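Local structure of major capsid protein (Faustovirus, 5J7O) at residues T285-A288 with T289-L293. The protein forms the capsid of the large double-stranded DNA virus Faustovirus, its double jelly-roll subunits assembling as trimers that probably tile the shell. Numbering follows the deposited sequence.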
loop_
_atom_site.group_PDB
_atom_site.type_symbol
_atom_site.label_atom_id
_atom_site.label_comp_id
_atom_site.label_asym_id
_atom_site.label_seq_id
_atom_site.Cartn_x
_atom_site.Cartn_y
_atom_site.Cartn_z
ATOM N N THR B 285 -1.186 -6.422 18.966
ATOM C CA THR B 285 -1.674 -7.798 18.956
ATOM C C THR B 285 -1.629 -8.374 20.369
ATOM O O THR B 285 -0.584 -8.304 21.025
ATOM C CB THR B 285 -0.840 -8.657 18.007
ATOM O OG1 THR B 285 -1.071 -8.242 16.655
ATOM C CG2 THR B 285 -1.207 -10.125 18.147
ATOM N N PRO B 286 -2.730 -8.937 20.867
ATOM C CA PRO B 286 -2.746 -9.438 22.249
ATOM C C PRO B 286 -1.768 -10.589 22.437
ATOM O O PRO B 286 -1.734 -11.534 21.646
ATOM C CB PRO B 286 -4.198 -9.894 22.444
ATOM C CG PRO B 286 -4.975 -9.201 21.367
ATOM C CD PRO B 286 -4.038 -9.083 20.209
ATOM N N LYS B 287 -0.972 -10.504 23.502
ATOM C CA LYS B 287 0.043 -11.506 23.798
ATOM C C LYS B 287 0.033 -11.822 25.285
ATOM O O LYS B 287 -0.366 -10.993 26.109
ATOM C CB LYS B 287 1.444 -11.034 23.388
ATOM C CG LYS B 287 1.598 -10.708 21.915
ATOM C CD LYS B 287 3.013 -10.248 21.608
ATOM C CE LYS B 287 3.189 -9.952 20.129
ATOM N NZ LYS B 287 4.597 -9.598 19.799
ATOM N N ALA B 288 0.483 -13.035 25.621
ATOM C CA ALA B 288 0.667 -13.391 27.025
ATOM C C ALA B 288 1.629 -12.427 27.706
ATOM O O ALA B 288 1.421 -12.039 28.861
ATOM C CB ALA B 288 1.171 -14.829 27.143
ATOM N N THR B 289 2.684 -12.025 27.000
ATOM C CA THR B 289 3.609 -11.006 27.478
ATOM C C THR B 289 3.921 -10.064 26.328
ATOM O O THR B 289 4.395 -10.504 25.276
ATOM C CB THR B 289 4.900 -11.627 28.022
ATOM O OG1 THR B 289 4.608 -12.397 29.195
ATOM C CG2 THR B 289 5.906 -10.539 28.371
ATOM N N GLN B 290 3.642 -8.778 26.521
ATOM C CA GLN B 290 4.088 -7.760 25.580
ATOM C C GLN B 290 5.540 -7.410 25.874
ATOM O O GLN B 290 5.916 -7.206 27.032
ATOM C CB GLN B 290 3.209 -6.512 25.671
ATOM C CG GLN B 290 1.879 -6.624 24.938
ATOM C CD GLN B 290 2.025 -6.509 23.433
ATOM O OE1 GLN B 290 3.072 -6.104 22.926
ATOM N NE2 GLN B 290 0.970 -6.864 22.709
ATOM N N GLU B 291 6.356 -7.352 24.826
ATOM C CA GLU B 291 7.768 -7.058 24.998
ATOM C C GLU B 291 7.963 -5.599 25.403
ATOM O O GLU B 291 7.043 -4.777 25.343
ATOM C CB GLU B 291 8.536 -7.360 23.713
ATOM C CG GLU B 291 8.163 -8.681 23.067
ATOM C CD GLU B 291 9.078 -9.042 21.915
ATOM O OE1 GLU B 291 8.771 -10.013 21.192
ATOM O OE2 GLU B 291 10.105 -8.354 21.736
ATOM N N GLN B 292 9.186 -5.284 25.826
ATOM C CA GLN B 292 9.533 -3.914 26.180
ATOM C C GLN B 292 9.293 -2.990 24.994
ATOM O O GLN B 292 9.949 -3.114 23.956
ATOM C CB GLN B 292 10.991 -3.841 26.628
ATOM C CG GLN B 292 11.473 -2.431 26.936
ATOM C CD GLN B 292 12.969 -2.365 27.174
ATOM O OE1 GLN B 292 13.753 -2.220 26.235
ATOM N NE2 GLN B 292 13.374 -2.470 28.434
ATOM N N LEU B 293 8.347 -2.068 25.147
ATOM C CA LEU B 293 7.989 -1.160 24.066
ATOM C C LEU B 293 8.938 0.032 24.066
ATOM O O LEU B 293 9.025 0.765 25.057
ATOM C CB LEU B 293 6.539 -0.704 24.213
ATOM C CG LEU B 293 5.974 0.101 23.041
ATOM C CD1 LEU B 293 6.049 -0.706 21.755
ATOM C CD2 LEU B 293 4.542 0.530 23.323
#
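The amide nitrogen NE2 of Gln-290 sits among three backbone carbonyls: Thr-285 O is 2.7 Å from it, at an angle too poor for a hydrogen bond, and Gly-282 O and Val-175 O each take a weak one. Bending the Gln-290 chain at chi2 (-75°) carries the buried amide back toward Thr-285. Between the two residues the backbone reverses in a type VIII beta turn over Lys-287 to Gln-290, whose CA atoms stand 5.8 Å apart; Ala-288 is helical at the turn and Thr-289 extended. Lys-287 runs fully stretched beyond CG and crosses the Gln-290 side chain at about a right angle, its CG 4.0 Å from Gln-290 NE2. Nearer its root, Lys-287 CB rests 3.5 Å from Thr-289 O, against that carbonyl oxygen. The ammonium hydrogen-bonds Phe-281 O; Glu-291 OE1, 4.4 Å from Lys-287 NZ, is too far for a salt bridge, though its charge may still favour the ammonium. Thr-285 OG1 hydrogen-bonds Glu-229 of its own chain and Arg-274 of a second subunit, so the residues leading into the turn lie at a subunit interface of the trimer. The whole turn lies in the loop from strand 273-280 to strand 293-298, with Pro-286 and Ala-288 packed on strand 170-177 and the Leu-293 backbone hydrogen-bonded to Leu-109 of strand 99-109.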